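Local coordinates for esterase (Rhizomucor miehei, PDB 4WY5), which probably hydrolyses carboxylic esters as a carboxylesterase with the alpha/beta hydrolase fold, at residues Ser120-Ala125 and Asn223-Ala228; Val170-Lys175 and Glu249-Ala254; Thr185-Tyr190 and Pro253-Thr258; Pro191-Ser196 and Arg265-Lys270; Gly209-Ser214 and Ala259-Leu264. All blocks are in the same frame, centred on the assembly; numbering follows the deposited sequence.

Contact 1 of 5, residues Ser120-Ala125 and Asn223-Ala228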
# COMPACT_ATOMS: atom_id res chain seq x y z
N SER A 120 27.77 -13.34 -2.50
CA SER A 120 29.06 -12.93 -1.93
C SER A 120 29.00 -11.50 -1.40
O SER A 120 28.58 -10.58 -2.12
CB SER A 120 30.18 -13.06 -2.98
OG SER A 120 30.28 -14.40 -3.48
N LEU A 121 29.39 -11.30 -0.14
CA LEU A 121 29.31 -9.98 0.50
C LEU A 121 30.54 -9.09 0.25
O LEU A 121 31.63 -9.58 -0.03
CB LEU A 121 29.12 -10.13 2.02
CG LEU A 121 27.94 -10.96 2.55
CD1 LEU A 121 28.05 -11.16 4.06
CD2 LEU A 121 26.61 -10.30 2.20
N SER A 122 30.33 -7.77 0.34
CA SER A 122 31.40 -6.77 0.27
C SER A 122 31.97 -6.47 1.67
O SER A 122 31.23 -6.58 2.66
CB SER A 122 30.88 -5.48 -0.36
OG SER A 122 30.49 -5.66 -1.72
N PRO A 123 33.24 -6.02 1.77
CA PRO A 123 34.16 -5.60 0.70
C PRO A 123 35.03 -6.71 0.12
O PRO A 123 35.84 -6.41 -0.76
CB PRO A 123 35.04 -4.56 1.40
CG PRO A 123 35.15 -5.08 2.81
CD PRO A 123 33.80 -5.74 3.10
N GLU A 124 34.87 -7.96 0.58
CA GLU A 124 35.64 -9.08 0.03
C GLU A 124 35.36 -9.30 -1.46
O GLU A 124 36.25 -9.68 -2.21
CB GLU A 124 35.35 -10.37 0.79
CG GLU A 124 35.89 -10.41 2.21
CD GLU A 124 35.01 -9.67 3.21
OE1 GLU A 124 33.90 -9.25 2.82
OE2 GLU A 124 35.45 -9.54 4.38
N ALA A 125 34.11 -9.07 -1.85
CA ALA A 125 33.71 -9.07 -3.24
C ALA A 125 33.14 -7.70 -3.55
O ALA A 125 32.68 -7.01 -2.64
CB ALA A 125 32.67 -10.16 -3.51
N ASN A 223 31.65 2.67 -0.34
CA ASN A 223 33.08 2.40 -0.48
C ASN A 223 33.37 0.91 -0.41
O ASN A 223 34.27 0.41 -1.07
CB ASN A 223 33.86 3.16 0.59
CG ASN A 223 35.37 3.07 0.39
OD1 ASN A 223 35.91 3.55 -0.62
ND2 ASN A 223 36.07 2.47 1.37
N ALA A 224 32.58 0.18 0.37
CA ALA A 224 32.77 -1.25 0.48
C ALA A 224 32.34 -1.96 -0.81
O ALA A 224 33.01 -2.88 -1.27
CB ALA A 224 32.02 -1.81 1.68
N TYR A 225 31.22 -1.52 -1.38
CA TYR A 225 30.59 -2.19 -2.53
C TYR A 225 31.24 -1.83 -3.88
O TYR A 225 31.47 -2.71 -4.71
CB TYR A 225 29.09 -1.84 -2.57
CG TYR A 225 28.29 -2.49 -3.68
CD1 TYR A 225 28.29 -3.88 -3.85
CD2 TYR A 225 27.51 -1.73 -4.55
CE1 TYR A 225 27.54 -4.49 -4.86
CE2 TYR A 225 26.75 -2.34 -5.58
CZ TYR A 225 26.78 -3.72 -5.73
OH TYR A 225 26.05 -4.32 -6.73
N LEU A 226 31.54 -0.55 -4.10
CA LEU A 226 32.01 -0.08 -5.42
C LEU A 226 33.53 -0.18 -5.60
O LEU A 226 34.31 0.07 -4.68
CB LEU A 226 31.55 1.36 -5.64
CG LEU A 226 30.05 1.66 -5.54
CD1 LEU A 226 29.76 3.14 -5.74
CD2 LEU A 226 29.24 0.82 -6.54
N PRO A 227 33.97 -0.60 -6.80
CA PRO A 227 35.40 -0.71 -7.10
C PRO A 227 36.03 0.62 -7.51
O PRO A 227 37.25 0.69 -7.64
CB PRO A 227 35.43 -1.72 -8.27
CG PRO A 227 34.13 -1.52 -8.95
CD PRO A 227 33.13 -1.18 -7.86
N ALA A 228 35.19 1.63 -7.72
CA ALA A 228 35.61 2.99 -8.05
C ALA A 228 34.48 3.95 -7.63
O ALA A 228 33.42 3.49 -7.22
CB ALA A 228 35.93 3.13 -9.54

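Contact 2 of 5, residues Val170-Lys175 and Glu249-Ala254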
# COMPACT_ATOMS: atom_id res chain seq x y z
N VAL A 170 19.36 -7.06 -11.50
CA VAL A 170 19.37 -8.36 -12.18
C VAL A 170 18.17 -8.46 -13.12
O VAL A 170 18.17 -9.29 -14.03
CB VAL A 170 19.37 -9.58 -11.18
CG1 VAL A 170 17.98 -9.88 -10.66
CG2 VAL A 170 19.96 -10.83 -11.85
N SER A 171 17.14 -7.63 -12.93
CA SER A 171 16.05 -7.63 -13.92
C SER A 171 16.53 -7.01 -15.24
O SER A 171 16.13 -7.46 -16.33
CB SER A 171 14.81 -6.87 -13.40
OG SER A 171 14.27 -7.45 -12.23
N ILE A 172 17.41 -6.02 -15.16
CA ILE A 172 17.94 -5.38 -16.37
C ILE A 172 19.00 -6.28 -17.01
O ILE A 172 18.99 -6.50 -18.23
CB ILE A 172 18.55 -4.00 -16.06
CG1 ILE A 172 17.46 -3.05 -15.52
CG2 ILE A 172 19.24 -3.41 -17.31
CD1 ILE A 172 18.00 -1.68 -15.04
N TYR A 173 19.90 -6.80 -16.17
CA TYR A 173 20.95 -7.73 -16.62
C TYR A 173 20.38 -8.93 -17.39
O TYR A 173 20.86 -9.25 -18.48
CB TYR A 173 21.74 -8.20 -15.40
CG TYR A 173 22.93 -9.08 -15.69
CD1 TYR A 173 22.81 -10.46 -15.73
CD2 TYR A 173 24.20 -8.53 -15.90
CE1 TYR A 173 23.90 -11.27 -15.98
CE2 TYR A 173 25.29 -9.34 -16.15
CZ TYR A 173 25.13 -10.72 -16.18
OH TYR A 173 26.20 -11.54 -16.42
N ALA A 174 19.33 -9.56 -16.85
CA ALA A 174 18.75 -10.75 -17.48
C ALA A 174 18.18 -10.42 -18.86
O ALA A 174 18.22 -11.24 -19.78
CB ALA A 174 17.66 -11.35 -16.59
N LYS A 175 17.62 -9.22 -18.99
CA LYS A 175 17.08 -8.75 -20.26
C LYS A 175 18.18 -8.56 -21.32
O LYS A 175 17.97 -8.84 -22.50
CB LYS A 175 16.30 -7.45 -20.07
CG LYS A 175 15.66 -6.92 -21.35
CD LYS A 175 15.08 -5.54 -21.14
CE LYS A 175 16.18 -4.49 -21.13
NZ LYS A 175 15.65 -3.10 -21.31
N GLU A 249 12.70 -0.13 -20.74
CA GLU A 249 11.59 -0.63 -21.57
C GLU A 249 11.50 -2.16 -21.56
O GLU A 249 12.52 -2.85 -21.63
CB GLU A 249 11.75 -0.10 -23.00
CG GLU A 249 10.48 0.52 -23.62
CD GLU A 249 9.64 -0.51 -24.37
OE1 GLU A 249 10.17 -1.58 -24.73
OE2 GLU A 249 8.43 -0.24 -24.59
N GLY A 250 10.29 -2.70 -21.42
CA GLY A 250 10.09 -4.14 -21.43
C GLY A 250 10.41 -4.87 -20.12
O GLY A 250 10.42 -6.11 -20.07
N LEU A 251 10.65 -4.11 -19.05
CA LEU A 251 10.95 -4.73 -17.76
C LEU A 251 9.66 -5.29 -17.15
O LEU A 251 8.57 -4.90 -17.55
CB LEU A 251 11.61 -3.72 -16.80
CG LEU A 251 13.11 -3.84 -16.46
CD1 LEU A 251 13.95 -4.46 -17.57
CD2 LEU A 251 13.69 -2.48 -16.06
N PRO A 252 9.79 -6.23 -16.21
CA PRO A 252 8.62 -6.87 -15.59
C PRO A 252 7.90 -5.96 -14.60
O PRO A 252 8.57 -5.12 -13.99
CB PRO A 252 9.23 -8.09 -14.87
CG PRO A 252 10.65 -7.70 -14.62
CD PRO A 252 11.06 -6.86 -15.78
N PRO A 253 6.58 -6.13 -14.44
CA PRO A 253 5.73 -5.29 -13.56
C PRO A 253 6.32 -5.15 -12.16
O PRO A 253 6.82 -6.13 -11.60
CB PRO A 253 4.41 -6.06 -13.51
CG PRO A 253 4.37 -6.86 -14.77
CD PRO A 253 5.81 -7.22 -15.07
N ALA A 254 6.24 -3.95 -11.59
CA ALA A 254 6.97 -3.64 -10.36
C ALA A 254 6.04 -3.30 -9.22
O ALA A 254 4.96 -2.74 -9.44
CB ALA A 254 7.93 -2.47 -10.60

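Contact 3 of 5, residues Thr185-Tyr190 and Pro253-Thr258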
# COMPACT_ATOMS: atom_id res chain seq x y z
N THR A 185 7.70 -10.67 -12.11
CA THR A 185 7.50 -9.45 -11.33
C THR A 185 8.73 -9.16 -10.44
O THR A 185 9.48 -10.07 -10.09
CB THR A 185 6.19 -9.52 -10.45
OG1 THR A 185 5.84 -8.22 -9.95
CG2 THR A 185 6.33 -10.51 -9.30
N GLN A 186 8.97 -7.88 -10.15
CA GLN A 186 10.03 -7.44 -9.24
C GLN A 186 9.41 -6.70 -8.04
O GLN A 186 8.58 -5.80 -8.22
CB GLN A 186 11.04 -6.53 -9.96
CG GLN A 186 10.43 -5.33 -10.75
CD GLN A 186 11.47 -4.43 -11.46
OE1 GLN A 186 12.54 -4.12 -10.92
NE2 GLN A 186 11.15 -4.02 -12.70
N VAL A 187 9.78 -7.09 -6.82
CA VAL A 187 9.29 -6.45 -5.59
C VAL A 187 10.45 -5.72 -4.90
O VAL A 187 11.44 -6.34 -4.50
CB VAL A 187 8.64 -7.48 -4.61
CG1 VAL A 187 8.20 -6.79 -3.32
CG2 VAL A 187 7.45 -8.21 -5.27
N LEU A 188 10.34 -4.40 -4.80
CA LEU A 188 11.47 -3.56 -4.40
C LEU A 188 11.16 -2.80 -3.10
O LEU A 188 10.41 -1.83 -3.12
CB LEU A 188 11.82 -2.56 -5.52
CG LEU A 188 11.82 -3.06 -6.99
CD1 LEU A 188 12.09 -1.95 -8.01
CD2 LEU A 188 12.79 -4.24 -7.23
N ILE A 189 11.75 -3.24 -1.98
CA ILE A 189 11.46 -2.65 -0.66
C ILE A 189 12.57 -1.67 -0.23
O ILE A 189 13.69 -2.09 0.07
CB ILE A 189 11.27 -3.77 0.43
CG1 ILE A 189 10.26 -4.82 -0.05
CG2 ILE A 189 10.80 -3.21 1.76
CD1 ILE A 189 10.39 -6.15 0.68
N TYR A 190 12.24 -0.37 -0.22
CA TYR A 190 13.20 0.74 -0.02
C TYR A 190 14.61 0.53 -0.66
O TYR A 190 15.60 0.41 0.06
CB TYR A 190 13.35 1.09 1.49
CG TYR A 190 13.31 -0.06 2.52
CD1 TYR A 190 14.38 -0.94 2.68
CD2 TYR A 190 12.21 -0.21 3.37
CE1 TYR A 190 14.34 -1.97 3.62
CE2 TYR A 190 12.16 -1.25 4.33
CZ TYR A 190 13.23 -2.12 4.45
OH TYR A 190 13.20 -3.16 5.39
N PRO A 253 6.58 -6.13 -14.44
CA PRO A 253 5.73 -5.29 -13.56
C PRO A 253 6.32 -5.15 -12.16
O PRO A 253 6.82 -6.13 -11.60
CB PRO A 253 4.41 -6.06 -13.51
CG PRO A 253 4.37 -6.86 -14.77
CD PRO A 253 5.81 -7.22 -15.07
N ALA A 254 6.24 -3.95 -11.59
CA ALA A 254 6.97 -3.64 -10.36
C ALA A 254 6.04 -3.30 -9.22
O ALA A 254 4.96 -2.74 -9.44
CB ALA A 254 7.93 -2.47 -10.60
N LEU A 255 6.45 -3.65 -8.00
CA LEU A 255 5.81 -3.17 -6.77
C LEU A 255 6.89 -2.51 -5.93
O LEU A 255 7.89 -3.15 -5.61
CB LEU A 255 5.11 -4.30 -6.01
CG LEU A 255 4.53 -4.00 -4.62
CD1 LEU A 255 3.38 -2.94 -4.64
CD2 LEU A 255 4.07 -5.28 -3.92
N LEU A 256 6.75 -1.22 -5.62
CA LEU A 256 7.80 -0.52 -4.89
C LEU A 256 7.30 0.12 -3.59
O LEU A 256 6.26 0.77 -3.56
CB LEU A 256 8.44 0.54 -5.78
CG LEU A 256 9.72 1.24 -5.32
CD1 LEU A 256 10.47 1.70 -6.54
CD2 LEU A 256 9.41 2.46 -4.47
N PHE A 257 8.04 -0.12 -2.50
CA PHE A 257 7.75 0.50 -1.20
C PHE A 257 8.84 1.50 -0.86
O PHE A 257 10.03 1.22 -1.10
CB PHE A 257 7.66 -0.51 -0.06
CG PHE A 257 6.53 -1.51 -0.19
CD1 PHE A 257 5.30 -1.26 0.43
CD2 PHE A 257 6.69 -2.67 -0.92
CE1 PHE A 257 4.25 -2.17 0.32
CE2 PHE A 257 5.65 -3.59 -1.03
CZ PHE A 257 4.42 -3.34 -0.41
N THR A 258 8.42 2.62 -0.28
CA THR A 258 9.34 3.64 0.18
C THR A 258 9.00 3.95 1.65
O THR A 258 7.86 3.76 2.07
CB THR A 258 9.24 4.88 -0.72
OG1 THR A 258 10.50 5.13 -1.34
CG2 THR A 258 8.75 6.09 0.02

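Contact 4 of 5, residues Pro191-Ser196 and Arg265-Lys270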
# COMPACT_ATOMS: atom_id res chain seq x y z
N PRO A 191 14.70 0.54 -2.01
CA PRO A 191 16.00 0.40 -2.70
C PRO A 191 16.88 1.65 -2.63
O PRO A 191 16.40 2.74 -2.30
CB PRO A 191 15.59 0.17 -4.16
CG PRO A 191 14.30 0.92 -4.29
CD PRO A 191 13.59 0.71 -2.96
N ALA A 192 18.16 1.49 -2.95
CA ALA A 192 19.12 2.58 -3.14
C ALA A 192 19.40 2.73 -4.62
O ALA A 192 19.62 1.71 -5.30
CB ALA A 192 20.41 2.30 -2.38
N THR A 193 19.37 3.96 -5.15
CA THR A 193 19.51 4.16 -6.61
C THR A 193 20.49 5.26 -7.10
O THR A 193 20.88 5.24 -8.27
CB THR A 193 18.15 4.50 -7.23
OG1 THR A 193 17.73 5.80 -6.78
CG2 THR A 193 17.10 3.45 -6.89
N ALA A 194 20.88 6.20 -6.23
CA ALA A 194 21.51 7.46 -6.68
C ALA A 194 23.05 7.45 -6.86
O ALA A 194 23.78 6.86 -6.05
CB ALA A 194 21.16 8.57 -5.70
N VAL A 195 23.52 8.14 -7.90
CA VAL A 195 24.95 8.46 -8.01
C VAL A 195 25.35 9.39 -6.88
O VAL A 195 26.33 9.16 -6.19
CB VAL A 195 25.32 9.13 -9.35
CG1 VAL A 195 26.82 9.33 -9.43
CG2 VAL A 195 24.87 8.29 -10.52
N SER A 196 24.55 10.43 -6.69
CA SER A 196 24.76 11.39 -5.61
C SER A 196 23.48 11.58 -4.79
O SER A 196 22.45 11.99 -5.32
CB SER A 196 25.22 12.73 -6.19
OG SER A 196 25.23 13.74 -5.19
N ARG A 265 14.45 7.84 0.49
CA ARG A 265 13.03 7.91 0.13
C ARG A 265 12.76 8.45 -1.27
O ARG A 265 12.13 7.78 -2.11
CB ARG A 265 12.28 8.76 1.15
CG ARG A 265 10.79 8.87 0.92
CD ARG A 265 10.18 9.83 1.93
NE ARG A 265 10.34 11.22 1.52
CZ ARG A 265 10.11 12.27 2.31
NH1 ARG A 265 9.73 12.08 3.57
NH2 ARG A 265 10.27 13.50 1.85
N ASP A 266 13.29 9.65 -1.53
CA ASP A 266 12.95 10.40 -2.72
C ASP A 266 13.59 9.79 -3.97
O ASP A 266 13.03 9.86 -5.06
CB ASP A 266 13.40 11.87 -2.59
CG ASP A 266 12.65 12.64 -1.51
OD1 ASP A 266 11.65 12.12 -0.97
OD2 ASP A 266 13.06 13.79 -1.20
N GLU A 267 14.76 9.18 -3.81
CA GLU A 267 15.41 8.56 -4.96
C GLU A 267 14.71 7.25 -5.29
O GLU A 267 14.68 6.82 -6.45
CB GLU A 267 16.90 8.35 -4.71
CG GLU A 267 17.26 7.20 -3.78
CD GLU A 267 18.73 7.28 -3.36
OE1 GLU A 267 19.09 8.31 -2.76
OE2 GLU A 267 19.51 6.33 -3.63
N GLY A 268 14.12 6.63 -4.27
CA GLY A 268 13.28 5.49 -4.52
C GLY A 268 12.04 5.89 -5.30
O GLY A 268 11.65 5.21 -6.26
N GLU A 269 11.42 7.01 -4.93
CA GLU A 269 10.19 7.42 -5.60
C GLU A 269 10.51 7.90 -7.02
O GLU A 269 9.71 7.75 -7.94
CB GLU A 269 9.45 8.52 -4.80
CG GLU A 269 9.06 8.08 -3.37
CD GLU A 269 8.21 9.10 -2.60
OE1 GLU A 269 7.88 10.18 -3.14
OE2 GLU A 269 7.89 8.80 -1.42
N LYS A 270 11.73 8.40 -7.23
CA LYS A 270 12.13 8.85 -8.56
C LYS A 270 12.28 7.67 -9.50
O LYS A 270 11.89 7.74 -10.66
CB LYS A 270 13.42 9.66 -8.51
CG LYS A 270 13.97 10.07 -9.88
CD LYS A 270 13.16 11.18 -10.53
CE LYS A 270 13.73 11.52 -11.92
NZ LYS A 270 13.29 12.87 -12.40
O HOH W 1 16.34 6.94 -9.06

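Contact 5 of 5, residues Gly209-Ser214 and Ala259-Leu264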
# COMPACT_ATOMS: atom_id res chain seq x y z
N GLY A 209 22.33 11.64 11.50
CA GLY A 209 22.72 10.73 12.56
C GLY A 209 21.65 10.54 13.63
O GLY A 209 21.88 9.85 14.62
N ASP A 210 20.47 11.15 13.45
CA ASP A 210 19.42 10.95 14.45
C ASP A 210 18.35 9.96 13.95
O ASP A 210 17.35 9.75 14.62
CB ASP A 210 18.75 12.27 14.87
CG ASP A 210 18.40 13.18 13.71
OD1 ASP A 210 18.88 12.93 12.58
OD2 ASP A 210 17.66 14.17 13.92
N TYR A 211 18.59 9.34 12.79
CA TYR A 211 17.74 8.23 12.32
C TYR A 211 18.61 7.02 11.98
O TYR A 211 19.82 7.17 11.75
CB TYR A 211 16.91 8.65 11.09
CG TYR A 211 15.88 9.72 11.38
CD1 TYR A 211 16.21 11.08 11.36
CD2 TYR A 211 14.56 9.37 11.69
CE1 TYR A 211 15.27 12.06 11.63
CE2 TYR A 211 13.60 10.35 11.96
CZ TYR A 211 13.96 11.68 11.93
OH TYR A 211 13.02 12.65 12.20
N ILE A 212 18.00 5.83 11.91
CA ILE A 212 18.77 4.58 11.86
C ILE A 212 19.77 4.48 10.68
O ILE A 212 20.84 3.90 10.85
CB ILE A 212 17.81 3.31 11.88
CG1 ILE A 212 18.63 2.01 11.81
CG2 ILE A 212 16.76 3.35 10.80
CD1 ILE A 212 17.83 0.80 11.34
N LEU A 213 19.47 5.04 9.51
CA LEU A 213 20.48 5.03 8.43
C LEU A 213 21.01 6.44 8.10
O LEU A 213 20.34 7.22 7.43
CB LEU A 213 19.90 4.37 7.17
CG LEU A 213 20.70 4.51 5.87
CD1 LEU A 213 22.02 3.76 5.92
CD2 LEU A 213 19.88 4.08 4.65
N SER A 214 22.23 6.74 8.53
CA SER A 214 22.83 8.08 8.37
C SER A 214 23.60 8.31 7.06
O SER A 214 23.98 7.37 6.36
CB SER A 214 23.78 8.35 9.54
OG SER A 214 25.00 7.65 9.36
N ALA A 259 9.98 4.38 2.45
CA ALA A 259 9.71 4.71 3.85
C ALA A 259 9.72 6.23 4.09
O ALA A 259 10.60 6.92 3.58
CB ALA A 259 10.73 4.02 4.77
N GLU A 260 8.75 6.73 4.86
CA GLU A 260 8.59 8.18 5.04
C GLU A 260 9.83 8.87 5.63
O GLU A 260 10.24 9.92 5.15
CB GLU A 260 7.36 8.52 5.91
CG GLU A 260 7.18 10.04 6.09
CD GLU A 260 5.95 10.43 6.89
OE1 GLU A 260 5.71 9.80 7.96
OE2 GLU A 260 5.23 11.39 6.48
N SER A 261 10.40 8.29 6.69
CA SER A 261 11.57 8.89 7.34
C SER A 261 12.83 8.11 7.00
O SER A 261 13.33 7.30 7.81
CB SER A 261 11.37 8.95 8.86
OG SER A 261 10.34 9.87 9.22
N ASP A 262 13.37 8.37 5.80
CA ASP A 262 14.43 7.57 5.22
C ASP A 262 15.16 8.39 4.17
O ASP A 262 14.53 8.86 3.21
CB ASP A 262 13.83 6.28 4.61
CG ASP A 262 14.88 5.35 4.00
OD1 ASP A 262 16.07 5.72 3.94
OD2 ASP A 262 14.49 4.22 3.56
N VAL A 263 16.49 8.52 4.30
CA VAL A 263 17.30 9.31 3.34
C VAL A 263 17.12 8.85 1.89
O VAL A 263 17.16 9.68 0.98
CB VAL A 263 18.84 9.28 3.67
CG1 VAL A 263 19.12 9.98 4.96
CG2 VAL A 263 19.37 7.86 3.73
N LEU A 264 16.90 7.55 1.69
CA LEU A 264 16.73 6.97 0.35
C LEU A 264 15.31 7.13 -0.23
O LEU A 264 15.02 6.62 -1.32
CB LEU A 264 17.08 5.47 0.37
CG LEU A 264 18.48 5.04 0.84
CD1 LEU A 264 18.59 3.51 0.87
CD2 LEU A 264 19.56 5.63 -0.07
O HOH W 2 10.75 11.88 11.13
O HOH W 3 17.60 7.69 6.74

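Contact 1 of 5, residues Ser120-Ala125 and Asn223-Ala228
Ser122 and Pro123 pack against Ala224 and Tyr225, bringing the loop between strand 113-117 and helix 129-143 of the alpha/beta hydrolase fold against the C-terminal end of helix 215-225. The close part is small and centres on the carbonyl of Ala224. Ser122 CB lies 3.5 Å from Ala224 O, and the same oxygen receives a CA-H...O contact from Pro123 CA, also 3.5 Å long. Ala224 O is a carbonyl of the last helical turn, and its stronger partner is the ammonium group of Lys126, just beyond the loop segment. The peptide bond before Pro123 is cis, at the point where the loop passes the helix end. Toward the solvent side the fit is looser: Pro123 CB and Ala224 CB stand 4.1 Å apart, and the proline ring, partly exposed, also leans on Leu30. Glu124, next in the chain, is exposed on this open side. On the buried side, the Tyr225 side chain leaves the helix with CG anti to the backbone N (chi1 -178°), which carries the ring past Ser122 to stack with Phe91. Ser122 OG meets this ring at its edge, in the ring plane, 3.5 Å from Tyr225 CD1. Its hydrogen bond goes back into its own loop, where Ser122 OG donates to Ala125 O over 2.7 Å, tilted 28° from the carbonyl plane.

Contact 2 of 5, residues Val170-Lys175 and Glu249-Ala254
Ser171, Ile172 and Lys175 of helix 162-176 meet the loop that leads from helix 245-248 into strand 254-259, with Leu251 at the middle of the contact. Ser171 comes first: its CB points at the loop, but its hydroxyl is hydrogen-bonded back to Ser167 O one turn earlier, and its approach to Pro252 is loose, OG to CG 4.3 Å. The carbonyl of the same residue lies beside Leu251, with Ser171 O 3.9 Å from Leu251 CD1. One residue on, Ile172 uses its longer branch, and CG1 rests 3.9 Å from Leu251 CD2 as the two side chains pass at a slant. The two methyls of Leu251 are thus divided between neighbouring parts of the helix. Lys175, a turn after Ser171, reaches across the leucine at about a right angle, its CD 3.9 Å from Leu251 CD1. The lysine chain starts out extended and bends at chi3 (77°), which turns its ammonium group toward the end of helix 245-248. There NZ donates to Glu249 O at 3.2 Å, lying in the carbonyl plane, and also to Asp247 O. Two carbonyls at and just after the end of a short helix thus take the ammonium group, probably easing its charge, while the carboxylate of Glu249 stands apart, its OE1 6.6 Å from Lys175 NZ. Around this junction, Ile172 continues onto Tyr271 and Leu251 onto Leu275, both of helix 265-277, Leu251 also touches Gln186 of strand 185-189, and Tyr173 turns toward helix 129-143.

Contact 3 of 5, residues Thr185-Tyr190 and Pro253-Thr258
Neighbouring parallel strands of the central sheet, 185-189 and 254-258, pair here through Gln186-Ala254, Val187-Leu255, Leu188-Leu256 and Ile189-Phe257. Their axes run 4.8 Å apart and 3° from parallel. At the start, Pro253 O takes two donors: Gln186 N at 3.1 Å and Thr185 OG1 at 2.8 Å, the hydroxyl coming from above the carbonyl plane. Thr185 OG1, placed opposite its own backbone N (chi1 -166°), also bonds His314. The ladder continues with Leu255 N to Gln186 O, Leu188 N to Leu255 O (2.9 Å and nearly straight) and Phe257 N to Leu188 O. In the alpha/beta hydrolase fold such strands carry helices on both faces; here Val187, Ile189, Leu255 and Phe257 share one face, where Ile189 and Phe257 touch Ile311 of helix 302-319. Ile189 CG1 is 4.3 Å from Phe257 CD2. On the other face Gln186 CG lies beside Ala254 CB, 3.8 Å away, its amide nitrogen bonded to Pro252 O, and Leu188 CD1 lies 4.3 Å from Leu256 CD1. The last rung, Tyr190 N to Phe257 O, is more bent, at 145°. Beyond it the Tyr190 ring meets His292, and its side chain touches Ser161 and, through CB, Asp262, a set consistent with a catalytic triad.

Contact 4 of 5, residues Pro191-Ser196 and Arg265-Lys270
Glu267 OE2 receives two successive backbone amides of the loop 191-196, Thr193 N at 2.8 Å and Ala194 N at 2.9 Å. The two donors use different approaches: Thr193 N comes to the anti lone pair with a nearly straight bond (164°), whereas Ala194 N arrives from above the carboxylate plane. Ala194 CB also packs beside the carboxylate, 3.5 Å from Glu267 OE2. The other oxygen, OE1, bonds His197 ND1 just after the loop, so both carboxylate oxygens are engaged, and two amide dipoles together with the histidine would probably favour the charged form. Thr193 and Glu267 lie alongside one another, running opposite ways, with Thr193 OG1 only 3.3 Å from Glu267 CG. The glutamate sets out with CG between its backbone N and carbonyl carbon (chi1 75°) and stays extended beyond, which carries the carboxylate across to the loop. A water bridges the threonine hydroxyl and the helix backbone: it accepts from Thr193 OG1 (2.9 Å) and donates to Glu267 O (3.1 Å). Further out, Glu241 holds the loop through a backbone bond to Thr193 and through its carboxylate to Val195 N, while Ala192 O takes the hydroxyl of Thr165. The contact thus ties the loop that follows strand 185-189 to the first turns of helix 265-277, with Pro191 resting on helix 162-176 and the Arg265-Asp266 pair turned toward helix 201-206.

Contact 5 of 5, residues Gly209-Ser214 and Ala259-Leu264
Leu213 and Asp262 are the residues whose backbones come nearest, 7.3 Å between CA atoms, as the loop before helix 215-225 passes a chain that turns a corner at Glu260. A water fills in between the backbones, donating to Leu213 O at 2.9 Å and accepting from Val263 N at 2.8 Å. The side chains meet mainly through one branch of Leu213. Its CG lies anti to the backbone N (chi1 168°), and CD2 reaches both Val263 CG2 at 3.9 Å and Leu264 CD1 at 4.0 Å, crossing each of the two side chains at about a right angle. Tyr211 makes a lighter contact, CE2 to Ser261 CB at 4.1 Å, and a second water joins their hydroxyls, 2.6 Å from Tyr211 OH; the tyrosine ring meets Phe206 edge-to-face. Asp262 has two different partners: OD1 accepts from Leu264 N at 3.0 Å, from above the carboxylate plane, and OD2 from His292 ND1. The first, a capping bond at the turn into the next helix, helps to hold the carboxylate that faces the histidine. Ser161, Asp262 and His292 are placed as in a Ser-His-Asp triad and probably form one; an acid on a loop after a late sheet strand is characteristic of the alpha/beta hydrolase fold.

From the N terminus, contact 1 closes the long loop from 120-125 to 223-228. Within it the chain lays down helix 162-176, strand 185-189 and the segments 191-196 and 209-214, whose partners all follow between 249 and 270, so contact 1 crosses each of the other four. Contacts 2 and 3 end on the same stretch, sharing Pro253 and Ala254, and join helix 162-176 and strand 185-189 to strand 254-259 and the loop leading into it; each crosses contacts 4 and 5. Contact 5 is nested inside the loop closed by contact 4, and Arg265 NH1 meets Glu260 O between them. Contacts 3 and 5 reach the probable active site, and contact 4 lies close by.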